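Local coordinates for uncharacterized protein (Bacteroides vulgatus, PDB 4QB7) that probably forms part of the tip of fimbriae, the filaments on the cell surface that mediate adhesion and biofilm formation, at residues N11-L16 with W76-L81; T123-V128 with K205-F210; I171-V176 with A258-S263; D241-N246 with D292-V297. All blocks are in the same frame, centred on the assembly; numbering follows the deposited sequence.

Contact 1: N11-L16 with W76-L81; sequences NRTIGL and WGYTNL. With SO4 (sulfate ion), chain O.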
# COMPACT_ATOMS: atom_id res chain seq x y z
N ASN A 11 4.91 15.41 36.19
CA ASN A 11 5.45 14.14 35.66
C ASN A 11 6.49 14.41 34.52
O ASN A 11 6.47 15.48 33.90
CB ASN A 11 4.32 13.20 35.17
CG ASN A 11 4.73 11.75 34.96
OD1 ASN A 11 4.40 11.13 33.94
ND2 ASN A 11 5.48 11.17 35.91
N ARG A 12 7.39 13.43 34.27
CA ARG A 12 8.43 13.60 33.25
C ARG A 12 8.51 12.41 32.26
O ARG A 12 9.17 12.54 31.24
CB ARG A 12 9.79 13.85 33.93
CG ARG A 12 10.64 14.95 33.27
CD ARG A 12 11.77 15.51 34.13
NE ARG A 12 12.55 14.49 34.85
CZ ARG A 12 13.66 13.92 34.39
NH1 ARG A 12 14.15 14.24 33.19
NH2 ARG A 12 14.29 13.01 35.12
N THR A 13 7.83 11.28 32.51
CA THR A 13 7.91 10.16 31.55
C THR A 13 7.04 10.46 30.29
O THR A 13 5.99 11.13 30.34
CB THR A 13 7.62 8.78 32.19
OG1 THR A 13 7.73 7.76 31.18
CG2 THR A 13 6.27 8.71 32.90
N ILE A 14 7.56 10.00 29.15
CA ILE A 14 7.00 10.22 27.82
C ILE A 14 5.92 9.19 27.58
O ILE A 14 6.18 7.99 27.64
CB ILE A 14 8.13 10.20 26.75
CG1 ILE A 14 9.13 11.34 27.04
CG2 ILE A 14 7.55 10.30 25.31
CD1 ILE A 14 10.40 11.24 26.41
N GLY A 15 4.72 9.69 27.35
CA GLY A 15 3.56 8.87 27.07
C GLY A 15 3.38 8.73 25.58
O GLY A 15 3.84 9.59 24.81
N LEU A 16 2.75 7.61 25.16
CA LEU A 16 2.50 7.36 23.74
C LEU A 16 1.04 7.21 23.50
O LEU A 16 0.33 6.61 24.30
CB LEU A 16 3.22 6.10 23.20
CG LEU A 16 4.71 5.92 23.44
CD1 LEU A 16 5.17 4.63 22.83
CD2 LEU A 16 5.50 7.08 22.89
N TRP A 76 -0.05 2.06 25.15
CA TRP A 76 1.15 1.91 24.32
C TRP A 76 2.38 2.10 25.19
O TRP A 76 2.42 3.03 25.99
CB TRP A 76 1.20 2.92 23.17
CG TRP A 76 0.18 2.73 22.11
CD1 TRP A 76 -1.00 3.39 21.97
CD2 TRP A 76 0.28 1.85 20.99
NE1 TRP A 76 -1.67 2.95 20.85
CE2 TRP A 76 -0.92 1.97 20.26
CE3 TRP A 76 1.23 0.90 20.58
CZ2 TRP A 76 -1.17 1.23 19.09
CZ3 TRP A 76 0.98 0.15 19.43
CH2 TRP A 76 -0.20 0.32 18.71
N GLY A 77 3.36 1.22 25.03
CA GLY A 77 4.60 1.26 25.79
C GLY A 77 5.83 0.92 24.98
O GLY A 77 5.75 0.48 23.83
N TYR A 78 6.97 1.17 25.59
CA TYR A 78 8.32 0.91 25.08
C TYR A 78 9.13 0.42 26.28
O TYR A 78 8.77 0.73 27.42
CB TYR A 78 8.91 2.17 24.39
CG TYR A 78 8.93 3.42 25.24
CD1 TYR A 78 7.81 4.24 25.35
CD2 TYR A 78 10.08 3.81 25.91
CE1 TYR A 78 7.82 5.39 26.13
CE2 TYR A 78 10.12 4.98 26.68
CZ TYR A 78 8.98 5.76 26.80
OH TYR A 78 8.98 6.90 27.57
N THR A 79 10.17 -0.39 26.04
CA THR A 79 11.00 -0.99 27.09
C THR A 79 12.06 -0.01 27.65
O THR A 79 12.13 0.17 28.87
CB THR A 79 11.65 -2.30 26.60
OG1 THR A 79 12.49 -2.02 25.49
CG2 THR A 79 10.61 -3.36 26.21
N ASN A 80 12.88 0.62 26.77
CA ASN A 80 13.93 1.56 27.21
C ASN A 80 13.32 2.89 27.62
O ASN A 80 13.10 3.74 26.76
CB ASN A 80 14.99 1.76 26.11
CG ASN A 80 15.76 0.52 25.77
OD1 ASN A 80 15.49 -0.14 24.76
ND2 ASN A 80 16.72 0.16 26.61
N LEU A 81 13.04 3.08 28.92
CA LEU A 81 12.41 4.30 29.42
C LEU A 81 13.24 5.57 29.23
O LEU A 81 14.47 5.59 29.36
CB LEU A 81 11.96 4.20 30.88
CG LEU A 81 10.55 4.77 31.10
CD1 LEU A 81 9.46 3.88 30.43
CD2 LEU A 81 10.28 5.00 32.57
S SO4 O . 5.79 3.60 28.81
O1 SO4 O . 4.88 2.57 29.35
O2 SO4 O . 5.13 4.40 27.77
O3 SO4 O . 6.18 4.51 29.89
O4 SO4 O . 6.96 2.91 28.28
O HOH W 1 2.21 5.53 27.15
O HOH W 2 -0.90 4.63 25.51
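Leu16 and Trp76 bring their CA atoms to 5.6 Å where strand 15-18 draws alongside strand 75-77, yet two waters take the place of direct backbone bonds. Both strands belong to the large mixed sheet of this fimbrillin-like fold, 15-18 running parallel to 159-178 and 75-77 antiparallel to 64-72; residues 11-16 lie in a predicted propeptide. One water accepts from Leu16 N at 2.9 Å and donates to Trp76 O, while the other accepts from Trp76 N and donates to Leu16 O at 2.6 Å.

Packing of Leu16 on Trp76 and on the Tyr78 ring adds to these bridges. Leu16 CB meets Trp76 CB at 3.8 Å, before the indole turns away to its edge-to-face partners Trp71 and Phe40. Leu16 CD1 lies 3.7 Å from Tyr78 CD1. Tyrosine suits its place, supplying an apolar ring and a polar end. Its chi1 of 55° turns the phenol toward residues 14-16. One ring face carries atom O4 of a sulfate, probably from the crystallisation liquor, which also accepts from Tyr78 N. In the one direct hydrogen bond, Tyr78 OH donates to Ile14 O at 3.0 Å, meeting a lone pair in the carbonyl plane.

Contact 2: T123-V128 with K205-F210; sequences TITFEV and KAVYKF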
# COMPACT_ATOMS: atom_id res chain seq x y z
N THR A 123 15.24 8.05 6.90
CA THR A 123 14.83 7.47 5.61
C THR A 123 14.53 5.99 5.82
O THR A 123 14.95 5.41 6.84
CB THR A 123 15.84 7.69 4.44
OG1 THR A 123 17.04 6.93 4.63
CG2 THR A 123 16.17 9.14 4.19
N ILE A 124 13.79 5.40 4.87
CA ILE A 124 13.42 4.00 4.77
C ILE A 124 13.67 3.54 3.35
O ILE A 124 13.16 4.17 2.41
CB ILE A 124 11.94 3.75 5.16
CG1 ILE A 124 11.72 3.80 6.68
CG2 ILE A 124 11.40 2.44 4.55
CD1 ILE A 124 10.27 3.82 7.05
N THR A 125 14.45 2.46 3.18
CA THR A 125 14.62 1.76 1.92
C THR A 125 13.63 0.60 1.99
O THR A 125 13.70 -0.23 2.92
CB THR A 125 16.06 1.35 1.67
OG1 THR A 125 16.85 2.53 1.62
CG2 THR A 125 16.22 0.55 0.36
N PHE A 126 12.66 0.59 1.07
CA PHE A 126 11.59 -0.38 1.09
C PHE A 126 11.50 -1.19 -0.22
O PHE A 126 11.58 -0.63 -1.32
CB PHE A 126 10.28 0.38 1.36
CG PHE A 126 9.01 -0.45 1.43
CD1 PHE A 126 8.72 -1.21 2.55
CD2 PHE A 126 8.08 -0.40 0.40
CE1 PHE A 126 7.55 -1.96 2.62
CE2 PHE A 126 6.90 -1.14 0.48
CZ PHE A 126 6.64 -1.91 1.58
N GLU A 127 11.33 -2.52 -0.07
CA GLU A 127 11.14 -3.49 -1.15
C GLU A 127 9.75 -4.09 -1.04
O GLU A 127 9.30 -4.42 0.06
CB GLU A 127 12.21 -4.59 -1.14
CG GLU A 127 12.32 -5.30 -2.48
CD GLU A 127 13.04 -6.63 -2.54
OE1 GLU A 127 13.86 -6.94 -1.64
OE2 GLU A 127 12.81 -7.37 -3.52
N VAL A 128 9.06 -4.19 -2.17
CA VAL A 128 7.71 -4.76 -2.25
C VAL A 128 7.82 -6.29 -2.15
O VAL A 128 8.58 -6.91 -2.89
CB VAL A 128 6.98 -4.31 -3.54
CG1 VAL A 128 5.61 -4.95 -3.64
CG2 VAL A 128 6.85 -2.79 -3.59
N LYS A 205 11.80 -1.42 -5.42
CA LYS A 205 12.63 -1.01 -4.30
C LYS A 205 12.85 0.49 -4.40
O LYS A 205 13.11 0.97 -5.50
CB LYS A 205 13.96 -1.80 -4.30
CG LYS A 205 14.59 -1.91 -2.92
CD LYS A 205 15.99 -2.54 -2.95
CE LYS A 205 16.51 -2.88 -1.57
NZ LYS A 205 17.79 -3.62 -1.65
N ALA A 206 12.66 1.26 -3.30
CA ALA A 206 12.80 2.73 -3.33
C ALA A 206 13.07 3.34 -1.94
O ALA A 206 12.90 2.66 -0.91
CB ALA A 206 11.55 3.35 -3.94
N VAL A 207 13.49 4.63 -1.90
CA VAL A 207 13.81 5.32 -0.65
C VAL A 207 12.68 6.31 -0.31
O VAL A 207 12.28 7.10 -1.15
CB VAL A 207 15.22 5.99 -0.71
CG1 VAL A 207 15.56 6.74 0.58
CG2 VAL A 207 16.30 4.96 -1.02
N TYR A 208 12.14 6.21 0.91
CA TYR A 208 11.11 7.12 1.43
C TYR A 208 11.82 8.09 2.37
O TYR A 208 12.53 7.67 3.29
CB TYR A 208 9.97 6.36 2.16
CG TYR A 208 9.02 7.29 2.89
CD1 TYR A 208 7.97 7.91 2.21
CD2 TYR A 208 9.17 7.56 4.24
CE1 TYR A 208 7.12 8.81 2.87
CE2 TYR A 208 8.35 8.48 4.90
CZ TYR A 208 7.32 9.10 4.21
OH TYR A 208 6.54 9.99 4.89
N LYS A 209 11.62 9.39 2.13
CA LYS A 209 12.24 10.46 2.89
C LYS A 209 11.25 11.08 3.85
O LYS A 209 10.21 11.59 3.42
CB LYS A 209 12.79 11.53 1.93
CG LYS A 209 13.91 11.10 1.00
CD LYS A 209 14.57 12.36 0.46
CE LYS A 209 14.24 12.78 -0.96
NZ LYS A 209 12.80 12.72 -1.33
N PHE A 210 11.59 11.08 5.15
CA PHE A 210 10.75 11.67 6.18
C PHE A 210 10.84 13.20 6.15
O PHE A 210 9.96 13.86 6.72
CB PHE A 210 11.17 11.15 7.56
CG PHE A 210 10.62 9.80 7.91
CD1 PHE A 210 11.23 8.64 7.47
CD2 PHE A 210 9.50 9.68 8.73
CE1 PHE A 210 10.74 7.39 7.85
CE2 PHE A 210 9.01 8.43 9.09
CZ PHE A 210 9.64 7.30 8.65
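Ile124 pairs with Tyr208 and Phe126 with Ala206 as the hydrogen-bonded pairs of two antiparallel strands, 123-127 and 206-209, whose directions differ by 151°; they are neighbours in a five-strand antiparallel sheet of the fimbrillin-like fold. Tyr208 N gives a nearly straight bond to Ile124 O at 2.7 Å, and Phe126 N does the same to Ala206 O at 2.9 Å.

Lys205, in the non-hydrogen-bonded pair with Glu127, can be traced outward. Its CB lies 4.0 Å from Phe126 O. CG, anti to the backbone N (chi1 -155°), comes to 3.6 Å from that same Phe126 O and also touches Glu127 CB. The extended chain then carries CE to 3.9 Å from Thr125 CG2. At the tip, NZ stays 5.1 Å from Glu127 OE1, so the opposite charges are near without touching. A lysine suits this face, shared with Thr123, Thr125 and Val207, because its methylenes cover neighbours while its amine projects beyond them.

On the other face Ile124 CD1 meets the edge of the Phe210 ring, 3.7 Å from CE1, and Tyr208 CE2 sits over that ring's centre. Were Phe210 an alanine, Ile124 CD1 would probably border a gap and Tyr208 CE2 would lose the ring face it sits over.

Strand 111-113 flanks the pair beyond 123-127, and strand 214-217 beyond 206-209. The face bearing Phe126 and Tyr208 packs on Leu168 and Val167 of strand 159-178, while Tyr208 OH bonds to Asp213 and Thr142.

Contact 3: I171-V176 with A258-S263; sequences IANIKV and ATALFS. With SO4 (sulfate ion), chain B.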
# COMPACT_ATOMS: atom_id res chain seq x y z
N ILE A 171 -4.37 -0.74 -4.60
CA ILE A 171 -5.24 -1.24 -5.68
C ILE A 171 -6.28 -2.01 -4.89
O ILE A 171 -6.02 -3.15 -4.49
CB ILE A 171 -4.55 -2.06 -6.82
CG1 ILE A 171 -3.34 -1.32 -7.46
CG2 ILE A 171 -5.55 -2.48 -7.87
CD1 ILE A 171 -3.49 0.26 -7.64
N ALA A 172 -7.35 -1.28 -4.47
CA ALA A 172 -8.41 -1.81 -3.61
C ALA A 172 -9.19 -2.94 -4.28
O ALA A 172 -9.61 -3.88 -3.61
CB ALA A 172 -9.37 -0.70 -3.22
N ASN A 173 -9.38 -2.84 -5.61
CA ASN A 173 -10.07 -3.84 -6.40
C ASN A 173 -9.96 -3.58 -7.88
O ASN A 173 -9.60 -2.50 -8.31
CB ASN A 173 -11.56 -3.93 -6.02
CG ASN A 173 -12.02 -5.34 -5.81
OD1 ASN A 173 -11.81 -6.22 -6.64
ND2 ASN A 173 -12.63 -5.61 -4.67
N ILE A 174 -10.25 -4.62 -8.65
CA ILE A 174 -10.39 -4.65 -10.10
C ILE A 174 -11.73 -5.36 -10.30
O ILE A 174 -11.88 -6.51 -9.90
CB ILE A 174 -9.20 -5.25 -10.86
CG1 ILE A 174 -7.92 -4.46 -10.53
CG2 ILE A 174 -9.50 -5.20 -12.36
CD1 ILE A 174 -6.66 -5.08 -10.92
N LYS A 175 -12.73 -4.60 -10.78
CA LYS A 175 -14.10 -5.03 -11.01
C LYS A 175 -14.37 -5.14 -12.51
O LYS A 175 -13.88 -4.30 -13.27
CB LYS A 175 -15.06 -4.02 -10.37
CG LYS A 175 -15.08 -3.98 -8.85
CD LYS A 175 -16.19 -3.08 -8.40
CE LYS A 175 -16.37 -3.03 -6.90
NZ LYS A 175 -17.07 -1.78 -6.50
N VAL A 176 -15.12 -6.17 -12.97
CA VAL A 176 -15.40 -6.37 -14.41
C VAL A 176 -16.90 -6.51 -14.69
O VAL A 176 -17.62 -7.09 -13.89
CB VAL A 176 -14.64 -7.59 -15.00
CG1 VAL A 176 -14.68 -7.57 -16.52
CG2 VAL A 176 -13.18 -7.65 -14.53
N ALA A 258 -20.61 -4.05 -11.58
CA ALA A 258 -19.34 -4.69 -11.89
C ALA A 258 -18.96 -5.60 -10.75
O ALA A 258 -19.14 -5.24 -9.60
CB ALA A 258 -18.27 -3.65 -12.13
N THR A 259 -18.46 -6.80 -11.08
CA THR A 259 -18.08 -7.84 -10.13
C THR A 259 -16.60 -7.76 -9.77
O THR A 259 -15.76 -7.73 -10.66
CB THR A 259 -18.47 -9.19 -10.71
OG1 THR A 259 -19.90 -9.18 -10.86
CG2 THR A 259 -18.01 -10.37 -9.85
N ALA A 260 -16.29 -7.75 -8.47
CA ALA A 260 -14.92 -7.69 -7.94
C ALA A 260 -14.08 -8.95 -8.25
O ALA A 260 -14.59 -10.08 -8.17
CB ALA A 260 -14.97 -7.48 -6.45
N LEU A 261 -12.76 -8.75 -8.51
CA LEU A 261 -11.82 -9.86 -8.76
C LEU A 261 -10.99 -10.18 -7.50
O LEU A 261 -10.43 -11.27 -7.39
CB LEU A 261 -10.90 -9.59 -9.96
CG LEU A 261 -11.54 -9.33 -11.33
CD1 LEU A 261 -10.48 -9.03 -12.34
CD2 LEU A 261 -12.43 -10.49 -11.80
N PHE A 262 -10.93 -9.23 -6.55
CA PHE A 262 -10.24 -9.37 -5.26
C PHE A 262 -11.26 -9.63 -4.18
O PHE A 262 -12.37 -9.08 -4.26
CB PHE A 262 -9.44 -8.10 -4.87
CG PHE A 262 -8.39 -7.54 -5.81
CD1 PHE A 262 -8.02 -8.23 -6.96
CD2 PHE A 262 -7.73 -6.36 -5.50
CE1 PHE A 262 -7.04 -7.72 -7.82
CE2 PHE A 262 -6.77 -5.84 -6.37
CZ PHE A 262 -6.43 -6.52 -7.52
N SER A 263 -10.86 -10.35 -3.11
CA SER A 263 -11.78 -10.56 -2.00
C SER A 263 -11.88 -9.27 -1.18
O SER A 263 -11.03 -8.39 -1.35
CB SER A 263 -11.33 -11.75 -1.15
OG SER A 263 -10.27 -11.39 -0.28
S SO4 B . -20.08 -0.20 -11.26
O1 SO4 B . -21.30 -0.05 -10.47
O2 SO4 B . -19.65 1.08 -11.83
O3 SO4 B . -19.02 -0.72 -10.38
O4 SO4 B . -20.41 -1.14 -12.32
O HOH W 3 -20.16 -7.98 -13.27
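The antiparallel pairing of Lys175 with Ala260 and Val176 with Thr259 joins the long strand 159-178 to the start of strand 259-270 within the large mixed sheet, just before residues 261-263 leave regular pairing. Val176 and Thr259 exchange two backbone bonds, each 2.9 Å from N of one to O of the other. Leu261 N still reaches Ile174 O at 2.8 Å, but beyond it a side chain takes over the pairing.

That side chain is Asn173. Its OD1 accepts from Phe262 N at 3.1 Å, the donor tilted 28° from the amide's carbonyl plane, and receives weak bonds from Leu261 N and from Ile174 N. A short amide suits this place, since its oxygen reaches Phe262 N where regular pairing has ended. A leucine in place of Asn173 would probably leave Phe262 N without this acceptor and the backbone there less firmly held.

In Phe262, CG anti to the carbonyl carbon (chi1 -56°) lays one ring face against the Asn173-Ile174 peptide, while the ring edge meets Ile171 O at CE2, 3.4 Å away. Ile174 CD1 touches Phe262 CZ at 3.7 Å, and Leu261 CD1 packs at 3.7 Å on Val176 CG2. Phe234 adds an edge-to-face partner to Phe262, and strand 323-331 pairs with 171-176 as well.

Backbone bonds, one neutral side-chain acceptor and apolar packing thus join the two segments, with no salt bridge between them.

Contact 4: D241-N246 with D292-V297; sequences DQWGYN and DIVTKV. With SO4 (sulfate ion), chain C.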
# COMPACT_ATOMS: atom_id res chain seq x y z
N ASP A 241 -19.46 -24.67 -12.38
CA ASP A 241 -20.14 -25.80 -13.00
C ASP A 241 -21.35 -25.28 -13.71
O ASP A 241 -22.47 -25.36 -13.20
CB ASP A 241 -20.48 -26.93 -12.01
CG ASP A 241 -20.92 -28.20 -12.71
OD1 ASP A 241 -20.59 -28.37 -13.93
OD2 ASP A 241 -21.57 -29.03 -12.04
N GLN A 242 -21.09 -24.70 -14.88
CA GLN A 242 -22.06 -24.02 -15.70
C GLN A 242 -22.07 -24.62 -17.08
O GLN A 242 -21.17 -24.32 -17.85
CB GLN A 242 -21.66 -22.51 -15.77
CG GLN A 242 -22.80 -21.54 -16.15
CD GLN A 242 -23.79 -21.40 -15.03
OE1 GLN A 242 -23.47 -20.91 -13.94
NE2 GLN A 242 -24.99 -21.92 -15.26
N TRP A 243 -23.06 -25.45 -17.40
CA TRP A 243 -23.24 -26.07 -18.72
C TRP A 243 -21.97 -26.76 -19.22
O TRP A 243 -21.61 -26.59 -20.37
CB TRP A 243 -23.71 -25.01 -19.76
CG TRP A 243 -24.77 -24.07 -19.29
CD1 TRP A 243 -25.96 -24.40 -18.71
CD2 TRP A 243 -24.76 -22.64 -19.42
NE1 TRP A 243 -26.68 -23.25 -18.43
CE2 TRP A 243 -25.98 -22.16 -18.88
CE3 TRP A 243 -23.84 -21.71 -19.94
CZ2 TRP A 243 -26.30 -20.80 -18.83
CZ3 TRP A 243 -24.17 -20.36 -19.90
CH2 TRP A 243 -25.37 -19.92 -19.34
N GLY A 244 -21.30 -27.52 -18.36
CA GLY A 244 -20.05 -28.19 -18.69
C GLY A 244 -18.80 -27.37 -18.41
O GLY A 244 -17.70 -27.93 -18.32
N TYR A 245 -18.94 -26.05 -18.27
CA TYR A 245 -17.81 -25.15 -17.99
C TYR A 245 -17.43 -25.32 -16.53
O TYR A 245 -18.27 -25.09 -15.67
CB TYR A 245 -18.16 -23.68 -18.34
CG TYR A 245 -17.03 -22.71 -18.04
CD1 TYR A 245 -16.03 -22.46 -18.98
CD2 TYR A 245 -16.94 -22.07 -16.81
CE1 TYR A 245 -15.01 -21.56 -18.72
CE2 TYR A 245 -15.90 -21.19 -16.53
CZ TYR A 245 -14.96 -20.92 -17.49
OH TYR A 245 -13.97 -20.01 -17.23
N ASN A 246 -16.19 -25.75 -16.25
CA ASN A 246 -15.79 -25.97 -14.87
C ASN A 246 -14.36 -25.49 -14.53
O ASN A 246 -13.69 -26.05 -13.65
CB ASN A 246 -15.97 -27.43 -14.49
CG ASN A 246 -15.01 -28.38 -15.11
OD1 ASN A 246 -14.37 -28.10 -16.12
ND2 ASN A 246 -14.90 -29.55 -14.50
N ASP A 292 -13.39 -15.99 -20.39
CA ASP A 292 -14.18 -16.94 -21.18
C ASP A 292 -15.59 -16.47 -21.31
O ASP A 292 -16.19 -16.08 -20.30
CB ASP A 292 -14.13 -18.32 -20.50
CG ASP A 292 -12.74 -18.93 -20.40
OD1 ASP A 292 -11.89 -18.62 -21.25
OD2 ASP A 292 -12.52 -19.76 -19.47
N ILE A 293 -16.14 -16.46 -22.53
CA ILE A 293 -17.54 -16.11 -22.82
C ILE A 293 -18.22 -17.43 -23.12
O ILE A 293 -17.92 -18.06 -24.13
CB ILE A 293 -17.71 -15.04 -23.92
CG1 ILE A 293 -16.80 -13.81 -23.63
CG2 ILE A 293 -19.22 -14.63 -24.05
CD1 ILE A 293 -16.65 -12.90 -24.80
N VAL A 294 -19.04 -17.89 -22.18
CA VAL A 294 -19.67 -19.22 -22.23
C VAL A 294 -21.12 -19.12 -22.60
O VAL A 294 -21.88 -18.49 -21.87
CB VAL A 294 -19.49 -19.92 -20.84
CG1 VAL A 294 -20.13 -21.31 -20.83
CG2 VAL A 294 -18.03 -19.99 -20.46
N THR A 295 -21.50 -19.74 -23.71
CA THR A 295 -22.88 -19.80 -24.22
C THR A 295 -23.41 -21.24 -24.07
O THR A 295 -22.74 -22.19 -24.48
CB THR A 295 -22.98 -19.29 -25.66
OG1 THR A 295 -22.39 -17.99 -25.77
CG2 THR A 295 -24.40 -19.25 -26.17
N LYS A 296 -24.63 -21.38 -23.51
CA LYS A 296 -25.31 -22.66 -23.31
C LYS A 296 -25.66 -23.35 -24.63
O LYS A 296 -26.16 -22.71 -25.55
CB LYS A 296 -26.60 -22.44 -22.50
CG LYS A 296 -27.44 -23.68 -22.27
CD LYS A 296 -28.55 -23.43 -21.29
CE LYS A 296 -29.44 -24.63 -21.14
NZ LYS A 296 -30.38 -24.48 -20.01
N VAL A 297 -25.41 -24.67 -24.69
CA VAL A 297 -25.82 -25.49 -25.81
C VAL A 297 -26.85 -26.47 -25.21
O VAL A 297 -28.00 -26.48 -25.64
CB VAL A 297 -24.66 -26.16 -26.57
CG1 VAL A 297 -25.20 -27.18 -27.58
CG2 VAL A 297 -23.82 -25.10 -27.28
S SO4 C . -13.84 -26.04 -19.53
O1 SO4 C . -14.52 -25.42 -20.70
O2 SO4 C . -13.06 -25.01 -18.87
O3 SO4 C . -14.89 -26.47 -18.62
O4 SO4 C . -12.98 -27.18 -19.97
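Trp243 sets CG anti to its carbonyl carbon (chi1 -43°), and Lys296 sets CG anti to its backbone N (chi1 177°) with the remaining chain extended. Together these torsions carry the lysine methylenes across the indole face, the two side chains crossing at about a right angle. Lys296 CB lies 3.7 Å from the centroid of the Trp243 six-membered ring in a CH-pi contact, and CD comes 3.4 Å from NE1. The opposite indole face receives Gln242 NE2. Lysine suits the spot because its long aliphatic part can cover a ring.

Val294 divides its two methyls between two rings. CG1 touches Trp243 CE3 at 3.8 Å, and CG2 lies over a face of Tyr245, 3.5 Å from CD1. Tyr245 OH donates at 2.7 Å to Asp292 OD2, which accepts on its anti lone pair, with ring and carboxylate planes 79° apart. Thr306 bonds to the other carboxylate oxygen, so both oxygens of this buried aspartate are held. Phe189 stacks with the Tyr245 ring.

The two aromatic residues are presented by a type I' beta turn from Gln242 to Tyr245, closed by Gln242 N to Tyr245 O at 3.0 Å and Tyr245 N to Gln242 O at 2.9 Å. Glycine fits position Gly244, where a side chain would collide with the carbonyl oxygen of Trp243. Such turns are familiar from two-residue beta hairpins; here one lays a loop over strand 286-296.

In the fold
Contacts 1 and 3 both reach the large mixed sheet, whose strands 15-18 and 159-178 are neighbours, yet they lie about 43 Å apart between centres, on opposite sides of the chain's centre. Contact 2, nearest that centre, is regular pairing in a separate five-strand sheet. Contact 4 is the most remote, a loop laid on a third sheet. None is wholly core: each combines buried and partly exposed residues, and contact 1 includes an exposed one. Chemistry changes accordingly, from direct backbone bonds in contact 2, through backbone bonds helped by an amide in contact 3, to water bridges in contact 1 and aromatic side chains in contact 4.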